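Local coordinates for protein fibrillarin-like rRNA/tRNA 2'-O-methyltransferase (Aeropyrum pernix, PDB 4DF3) that probably methylates the ribose 2'-hydroxyl of guide-RNA-selected sites in rRNA and tRNA, using bound S-adenosylmethionine as methyl donor, at residues G78-L84 with E146-Y152; R136-R142 with R166-F171. The protein carries 2 engineered substitutions. All coordinates share one frame; numbering follows the deposited sequence.

In the fold
The antiparallel sheet near the N terminus precedes both contacts. Strand 80-84 opens the mixed sheet of the Rossmann-like methyltransferase domain. The chain then builds strands 104-109 and 128-132 with their helices. It runs through loop 136-142 before returning in 146-152, where contact 1 closes a long loop by pairing strands 80-84 and 148-153. Helix 160-171 follows, and its end meets loop 136-142 in contact 2, a shorter closure. The segments alternate along the chain, so the two contacts cross. They also touch: L82 of contact 1 packs on F171 of contact 2, and V148 N probably bonds to F171 O. Contact 1 joins two strands of the sheet; contact 2 joins helix 160-171 to the loop after strand 128-132.

Contact 1 (G78-L84 with E146-Y152); sequences GDRILYL and EGVDGLY. With SAM (S-adenosylmethionine), chain C.
E146 meets R80 through a salt bridge, its OE2 a very short 2.5 Å from R80 NH1. E146 CG sits between the backbone N and the carbonyl carbon (chi1 67°), and the extended chain carries the carboxylate to the edge of the guanidinium. Y106 OH also bonds E146 OE2. V148 packs both methyls against L82, with CG2 4.0 Å from L82 CB. D149 grips the R80 backbone twice. Its OD2 takes R80 N at 2.9 Å on the anti lone pair, almost straight, and its N gives to R80 O at 2.7 Å. A water links D149 OD2 to G78 O. From G150 on, the pairing is regular and parallel: G150 O accepts L82 N at 2.9 Å. These are neighbouring strands at the middle of the class I methyltransferase sheet, order 3-2-1-4-5-7-6. L151 points to the face that carries L82, and its CD2 lies 4.2 Å from L84 CD1. Y152 N bonds L82 O, and Y152 O bonds L84 N. Its ring lies alongside that of Y83, planes 52° apart, with Y152 CD2 over one Y83 face. Y83 OH accepts a very short hydrogen bond, 2.5 Å, from the amino N of S-adenosylmethionine.

Contact 2 (R136-R142 with R166-F171); sequences RFPEKYR and RNARFF
P138 pushes its ring into the side of helix 160-171 and touches four of its residues. Its CG lies 3.6 Å from R166 CG and also meets the F170 ring at CD2. Its CB rests near N167 OD1 and is 3.8 Å from F171 CE2. R166 passes P138 at about a right angle, with CD against the proline CD. Its CG lies anti to the backbone N (chi1 -166°), and a bend at chi3 turns the guanidinium to the loop. There NH1 bonds R136 O at 2.8 Å, in the carbonyl plane on a lone pair, though the oxygen is tilted from the guanidinium plane. A leucine in place of R166 would probably leave R136 O without this donor and the start of the loop less firmly held to the helix. The R136 side chain itself forms a salt bridge with D134, which binds S-adenosylmethionine.

The contact joins the loop after strand 128-132 to the C-terminal turns of the helix in the beta-alpha-beta unit 148-153, 160-171, 176-183. F170 is exposed, yet its ring lies against the loop. P138 CG meets the ring obliquely near CD2, and R142 CD, also oblique, lies 3.7 Å from CD1. E139 CB comes near its CZ.

F171 is buried, and F170 CB sits over the centre of one face of its ring. R142 CA meets its edge in the ring plane, 3.7 Å from CZ. Y141 comes rim to rim with F171, their planes 14° apart, with Y141 CE1 3.7 Å from F171 CE2. Y141 OH donates to N167 OD1 at 2.7 Å, in the carbonyl plane on a lone pair. N167 ND2 bonds I163 O and A135 O, so both ends of this buried amide have partners and its rotation is fixed.

Contact 1 (G78-L84 with E146-Y152)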
loop_
_atom_site.group_PDB
_atom_site.type_symbol
_atom_site.label_atom_id
_atom_site.label_comp_id
_atom_site.label_asym_id
_atom_site.label_seq_id
_atom_site.Cartn_x
_atom_site.Cartn_y
_atom_site.Cartn_z
ATOM N N GLY A 78 10.548 -8.265 5.350
ATOM C CA GLY A 78 10.281 -8.587 6.784
ATOM C C GLY A 78 9.390 -7.689 7.631
ATOM O O GLY A 78 9.175 -7.960 8.830
ATOM N N ASP A 79 8.925 -6.588 7.050
ATOM C CA ASP A 79 8.091 -5.659 7.766
ATOM C C ASP A 79 6.778 -6.346 8.232
ATOM O O ASP A 79 6.219 -7.176 7.534
ATOM C CB ASP A 79 7.655 -4.495 6.866
ATOM C CG ASP A 79 8.668 -3.378 6.798
ATOM O OD1 ASP A 79 9.695 -3.466 7.472
ATOM O OD2 ASP A 79 8.414 -2.398 6.032
ATOM N N ARG A 80 6.306 -5.883 9.373
ATOM C CA ARG A 80 4.963 -6.132 9.832
ATOM C C ARG A 80 4.210 -4.815 9.568
ATOM O O ARG A 80 4.698 -3.720 9.979
ATOM C CB ARG A 80 5.025 -6.353 11.342
ATOM C CG ARG A 80 5.946 -7.509 11.771
ATOM C CD ARG A 80 5.550 -8.796 11.190
ATOM N NE ARG A 80 6.603 -9.823 11.287
ATOM C CZ ARG A 80 6.629 -10.820 12.184
ATOM N NH1 ARG A 80 5.657 -10.959 13.102
ATOM N NH2 ARG A 80 7.638 -11.694 12.158
ATOM N N ILE A 81 3.052 -4.911 8.900
ATOM C CA ILE A 81 2.323 -3.746 8.390
ATOM C C ILE A 81 0.870 -3.828 8.829
ATOM O O ILE A 81 0.202 -4.879 8.668
ATOM C CB ILE A 81 2.363 -3.723 6.827
ATOM C CG1 ILE A 81 3.802 -3.479 6.325
ATOM C CG2 ILE A 81 1.492 -2.600 6.267
ATOM C CD1 ILE A 81 3.933 -3.756 4.847
ATOM N N LEU A 82 0.360 -2.727 9.379
ATOM C CA LEU A 82 -1.051 -2.679 9.657
ATOM C C LEU A 82 -1.686 -1.957 8.455
ATOM O O LEU A 82 -1.396 -0.796 8.176
ATOM C CB LEU A 82 -1.336 -1.880 10.932
ATOM C CG LEU A 82 -2.825 -1.561 11.232
ATOM C CD1 LEU A 82 -3.619 -2.878 11.286
ATOM C CD2 LEU A 82 -2.892 -0.827 12.626
ATOM N N TYR A 83 -2.592 -2.653 7.793
ATOM C CA TYR A 83 -3.216 -2.125 6.565
ATOM C C TYR A 83 -4.713 -1.886 6.803
ATOM O O TYR A 83 -5.475 -2.867 6.975
ATOM C CB TYR A 83 -3.006 -3.138 5.445
ATOM C CG TYR A 83 -3.304 -2.618 4.037
ATOM C CD1 TYR A 83 -2.482 -2.956 2.994
ATOM C CD2 TYR A 83 -4.449 -1.854 3.759
ATOM C CE1 TYR A 83 -2.807 -2.581 1.697
ATOM C CE2 TYR A 83 -4.761 -1.401 2.440
ATOM C CZ TYR A 83 -3.939 -1.808 1.432
ATOM O OH TYR A 83 -4.212 -1.437 0.137
ATOM N N LEU A 84 -5.087 -0.603 6.844
ATOM C CA LEU A 84 -6.463 -0.207 7.136
ATOM C C LEU A 84 -7.174 -0.075 5.805
ATOM O O LEU A 84 -6.794 0.783 4.976
ATOM C CB LEU A 84 -6.557 1.075 7.966
ATOM C CG LEU A 84 -5.844 1.057 9.347
ATOM C CD1 LEU A 84 -6.072 2.371 10.070
ATOM C CD2 LEU A 84 -6.195 -0.142 10.199
ATOM N N GLU A 146 0.126 -7.175 16.554
ATOM C CA GLU A 146 1.349 -6.817 17.260
ATOM C C GLU A 146 1.844 -5.433 16.829
ATOM O O GLU A 146 1.201 -4.771 15.993
ATOM C CB GLU A 146 2.457 -7.870 16.922
ATOM C CG GLU A 146 2.968 -7.869 15.427
ATOM C CD GLU A 146 3.943 -9.008 15.159
ATOM O OE1 GLU A 146 4.777 -9.341 16.048
ATOM O OE2 GLU A 146 3.854 -9.614 14.081
ATOM N N GLY A 147 2.960 -4.987 17.404
ATOM C CA GLY A 147 3.691 -3.803 16.957
ATOM C C GLY A 147 3.965 -3.884 15.453
ATOM O O GLY A 147 4.424 -4.924 14.915
ATOM N N VAL A 148 3.737 -2.784 14.756
ATOM C CA VAL A 148 4.006 -2.804 13.331
ATOM C C VAL A 148 5.073 -1.814 12.915
ATOM O O VAL A 148 5.206 -0.765 13.525
ATOM C CB VAL A 148 2.712 -2.532 12.541
ATOM C CG1 VAL A 148 1.745 -3.766 12.744
ATOM C CG2 VAL A 148 2.045 -1.226 12.976
ATOM N N ASP A 149 5.771 -2.155 11.849
ATOM C CA ASP A 149 6.790 -1.280 11.282
ATOM C C ASP A 149 6.183 -0.144 10.489
ATOM O O ASP A 149 6.818 0.926 10.330
ATOM C CB ASP A 149 7.680 -2.075 10.397
ATOM C CG ASP A 149 8.439 -3.141 11.189
ATOM O OD1 ASP A 149 9.304 -2.740 11.948
ATOM O OD2 ASP A 149 8.120 -4.320 11.080
ATOM N N GLY A 150 4.973 -0.370 9.965
ATOM C CA GLY A 150 4.325 0.640 9.107
ATOM C C GLY A 150 2.793 0.504 9.193
ATOM O O GLY A 150 2.251 -0.567 9.581
ATOM N N LEU A 151 2.142 1.572 8.831
ATOM C CA LEU A 151 0.660 1.663 8.852
ATOM C C LEU A 151 0.294 2.262 7.506
ATOM O O LEU A 151 0.755 3.301 7.132
ATOM C CB LEU A 151 0.198 2.538 10.012
ATOM C CG LEU A 151 -1.314 2.611 10.233
ATOM C CD1 LEU A 151 -1.519 3.372 11.552
ATOM C CD2 LEU A 151 -2.094 3.269 9.113
ATOM N N TYR A 152 -0.538 1.527 6.745
ATOM C CA TYR A 152 -0.965 1.972 5.466
ATOM C C TYR A 152 -2.500 2.100 5.546
ATOM O O TYR A 152 -3.186 1.161 5.994
ATOM C CB TYR A 152 -0.616 0.880 4.436
ATOM C CG TYR A 152 -0.968 1.313 3.004
ATOM C CD1 TYR A 152 -0.030 1.962 2.196
ATOM C CD2 TYR A 152 -2.267 1.050 2.469
ATOM C CE1 TYR A 152 -0.385 2.345 0.870
ATOM C CE2 TYR A 152 -2.627 1.445 1.121
ATOM C CZ TYR A 152 -1.642 2.113 0.371
ATOM O OH TYR A 152 -1.937 2.454 -0.926
HETATM N N SAM C . -6.424 -0.357 -0.276
HETATM C CA SAM C . -7.158 -1.086 -1.350
HETATM C C SAM C . -6.172 -1.290 -2.504
HETATM O O SAM C . -5.273 -0.454 -2.733
HETATM O OXT SAM C . -6.266 -2.291 -3.207
HETATM C CB SAM C . -8.404 -0.294 -1.878
HETATM C CG SAM C . -9.211 0.075 -0.645
HETATM S SD SAM C . -10.951 0.504 -0.928
HETATM C CE SAM C . -10.530 2.169 -1.506
HETATM C "C5'" SAM C . -11.500 0.911 0.770
HETATM C "C4'" SAM C . -11.932 -0.311 1.585
HETATM O "O4'" SAM C . -12.015 -0.041 2.983
HETATM C "C3'" SAM C . -13.285 -0.919 1.244
HETATM O "O3'" SAM C . -13.006 -2.281 0.901
HETATM C "C2'" SAM C . -14.194 -0.697 2.463
HETATM O "O2'" SAM C . -15.074 -1.777 2.683
HETATM C "C1'" SAM C . -13.187 -0.603 3.601
HETATM N N9 SAM C . -13.565 0.312 4.696
HETATM C C8 SAM C . -14.236 1.541 4.667
HETATM N N7 SAM C . -14.346 2.006 5.971
HETATM C C5 SAM C . -13.782 1.113 6.797
HETATM C C6 SAM C . -13.601 1.104 8.171
HETATM N N6 SAM C . -14.051 2.098 9.030
HETATM N N1 SAM C . -12.913 -0.021 8.603
HETATM C C2 SAM C . -12.419 -1.090 7.877
HETATM N N3 SAM C . -12.608 -1.048 6.507
HETATM C C4 SAM C . -13.296 0.020 6.022
HETATM O O HOH W 1 9.956 -5.947 11.157
#

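Contact 2 (R136-R142 with R166-F171)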
loop_
_atom_site.group_PDB
_atom_site.type_symbol
_atom_site.label_atom_id
_atom_site.label_comp_id
_atom_site.label_asym_id
_atom_site.label_seq_id
_atom_site.Cartn_x
_atom_site.Cartn_y
_atom_site.Cartn_z
ATOM N N ARG A 136 -12.208 2.044 12.915
ATOM C CA ARG A 136 -12.444 3.098 13.920
ATOM C C ARG A 136 -12.264 2.589 15.338
ATOM O O ARG A 136 -12.121 3.422 16.246
ATOM C CB ARG A 136 -13.851 3.712 13.785
ATOM C CG ARG A 136 -13.946 4.548 12.498
ATOM C CD ARG A 136 -15.394 5.065 12.170
ATOM N NE ARG A 136 -16.302 3.946 11.960
ATOM C CZ ARG A 136 -17.635 3.999 11.977
ATOM N NH1 ARG A 136 -18.278 5.160 12.186
ATOM N NH2 ARG A 136 -18.316 2.884 11.769
ATOM N N PHE A 137 -12.322 1.260 15.508
ATOM C CA PHE A 137 -12.350 0.652 16.877
ATOM C C PHE A 137 -11.166 -0.300 17.058
ATOM O O PHE A 137 -11.336 -1.511 17.162
ATOM C CB PHE A 137 -13.716 -0.050 17.154
ATOM C CG PHE A 137 -14.909 0.753 16.721
ATOM C CD1 PHE A 137 -15.224 1.977 17.321
ATOM C CD2 PHE A 137 -15.741 0.296 15.722
ATOM C CE1 PHE A 137 -16.354 2.744 16.898
ATOM C CE2 PHE A 137 -16.852 1.069 15.286
ATOM C CZ PHE A 137 -17.177 2.271 15.910
ATOM N N PRO A 138 -9.941 0.235 17.071
ATOM C CA PRO A 138 -8.790 -0.692 17.085
ATOM C C PRO A 138 -8.683 -1.476 18.419
ATOM O O PRO A 138 -8.015 -2.503 18.522
ATOM C CB PRO A 138 -7.600 0.256 16.925
ATOM C CG PRO A 138 -8.185 1.651 17.407
ATOM C CD PRO A 138 -9.542 1.654 16.885
ATOM N N GLU A 139 -9.356 -0.972 19.452
ATOM C CA GLU A 139 -9.361 -1.740 20.716
ATOM C C GLU A 139 -9.957 -3.152 20.541
ATOM O O GLU A 139 -9.485 -4.111 21.186
ATOM C CB GLU A 139 -10.038 -0.938 21.843
ATOM C CG GLU A 139 -10.271 -1.802 23.157
ATOM C CD GLU A 139 -11.587 -2.558 23.189
ATOM O OE1 GLU A 139 -12.464 -2.360 22.304
ATOM O OE2 GLU A 139 -11.802 -3.350 24.139
ATOM N N LYS A 140 -10.877 -3.310 19.612
ATOM C CA LYS A 140 -11.550 -4.593 19.406
ATOM C C LYS A 140 -10.639 -5.569 18.670
ATOM O O LYS A 140 -10.977 -6.759 18.623
ATOM C CB LYS A 140 -12.828 -4.444 18.562
ATOM C CG LYS A 140 -13.868 -3.549 19.171
ATOM C CD LYS A 140 -15.052 -3.130 18.258
ATOM C CE LYS A 140 -16.168 -4.179 18.065
ATOM N NZ LYS A 140 -16.736 -4.910 19.280
ATOM N N TYR A 141 -9.534 -5.090 18.068
ATOM C CA TYR A 141 -8.579 -6.020 17.453
ATOM C C TYR A 141 -7.146 -5.904 17.990
ATOM O O TYR A 141 -6.214 -6.517 17.452
ATOM C CB TYR A 141 -8.678 -6.024 15.903
ATOM C CG TYR A 141 -8.521 -4.689 15.256
ATOM C CD1 TYR A 141 -7.232 -4.129 15.064
ATOM C CD2 TYR A 141 -9.620 -4.042 14.664
ATOM C CE1 TYR A 141 -7.095 -2.914 14.492
ATOM C CE2 TYR A 141 -9.480 -2.815 14.048
ATOM C CZ TYR A 141 -8.225 -2.296 13.916
ATOM O OH TYR A 141 -8.156 -1.095 13.287
ATOM N N ARG A 142 -6.988 -5.189 19.106
ATOM C CA ARG A 142 -5.702 -5.067 19.792
ATOM C C ARG A 142 -5.067 -6.431 20.096
ATOM O O ARG A 142 -3.827 -6.586 20.091
ATOM C CB ARG A 142 -5.863 -4.273 21.090
ATOM C CG ARG A 142 -4.556 -3.767 21.670
ATOM C CD ARG A 142 -4.818 -3.082 23.014
ATOM N NE ARG A 142 -5.858 -3.857 23.694
ATOM C CZ ARG A 142 -6.553 -3.441 24.743
ATOM N NH1 ARG A 142 -6.326 -2.220 25.247
ATOM N NH2 ARG A 142 -7.498 -4.235 25.248
ATOM N N ARG A 166 -5.397 7.017 15.888
ATOM C CA ARG A 166 -5.885 6.073 16.917
ATOM C C ARG A 166 -5.213 4.721 16.778
ATOM O O ARG A 166 -4.716 4.125 17.764
ATOM C CB ARG A 166 -7.382 5.911 16.743
ATOM C CG ARG A 166 -8.083 5.226 17.949
ATOM C CD ARG A 166 -9.553 5.243 17.728
ATOM N NE ARG A 166 -10.058 6.623 17.571
ATOM C CZ ARG A 166 -10.944 6.990 16.656
ATOM N NH1 ARG A 166 -11.493 6.108 15.831
ATOM N NH2 ARG A 166 -11.328 8.266 16.597
ATOM N N ASN A 167 -5.222 4.194 15.541
ATOM C CA ASN A 167 -4.469 2.974 15.287
ATOM C C ASN A 167 -2.944 3.129 15.553
ATOM O O ASN A 167 -2.287 2.213 16.048
ATOM C CB ASN A 167 -4.726 2.501 13.879
ATOM C CG ASN A 167 -6.047 1.776 13.769
ATOM O OD1 ASN A 167 -6.074 0.534 13.794
ATOM N ND2 ASN A 167 -7.174 2.543 13.650
ATOM N N ALA A 168 -2.358 4.241 15.166
ATOM C CA ALA A 168 -0.904 4.374 15.351
ATOM C C ALA A 168 -0.585 4.323 16.830
ATOM O O ALA A 168 0.429 3.765 17.231
ATOM C CB ALA A 168 -0.356 5.717 14.756
ATOM N N ARG A 169 -1.406 5.002 17.649
ATOM C CA ARG A 169 -1.147 4.982 19.139
ATOM C C ARG A 169 -1.111 3.583 19.725
ATOM O O ARG A 169 -0.249 3.268 20.580
ATOM C CB ARG A 169 -2.192 5.866 19.867
ATOM C CG ARG A 169 -1.802 7.339 19.757
ATOM C CD ARG A 169 -2.871 8.372 20.118
ATOM N NE ARG A 169 -2.265 9.715 20.063
ATOM C CZ ARG A 169 -2.938 10.879 20.063
ATOM N NH1 ARG A 169 -4.276 10.908 20.098
ATOM N NH2 ARG A 169 -2.257 12.037 20.016
ATOM N N PHE A 170 -2.009 2.713 19.246
ATOM C CA PHE A 170 -2.040 1.336 19.680
ATOM C C PHE A 170 -0.902 0.478 19.141
ATOM O O PHE A 170 -0.377 -0.360 19.872
ATOM C CB PHE A 170 -3.343 0.672 19.270
ATOM C CG PHE A 170 -4.465 0.931 20.205
ATOM C CD1 PHE A 170 -4.583 0.191 21.384
ATOM C CD2 PHE A 170 -5.418 1.877 19.889
ATOM C CE1 PHE A 170 -5.647 0.439 22.276
ATOM C CE2 PHE A 170 -6.504 2.135 20.784
ATOM C CZ PHE A 170 -6.616 1.411 21.945
ATOM N N PHE A 171 -0.485 0.694 17.901
ATOM C CA PHE A 171 0.310 -0.343 17.195
ATOM C C PHE A 171 1.640 0.082 16.557
ATOM O O PHE A 171 2.422 -0.775 16.250
ATOM C CB PHE A 171 -0.534 -0.959 16.043
ATOM C CG PHE A 171 -1.848 -1.566 16.518
ATOM C CD1 PHE A 171 -1.848 -2.586 17.465
ATOM C CD2 PHE A 171 -3.071 -1.008 16.120
ATOM C CE1 PHE A 171 -3.118 -3.119 17.935
ATOM C CE2 PHE A 171 -4.317 -1.517 16.533
ATOM C CZ PHE A 171 -4.344 -2.603 17.465
#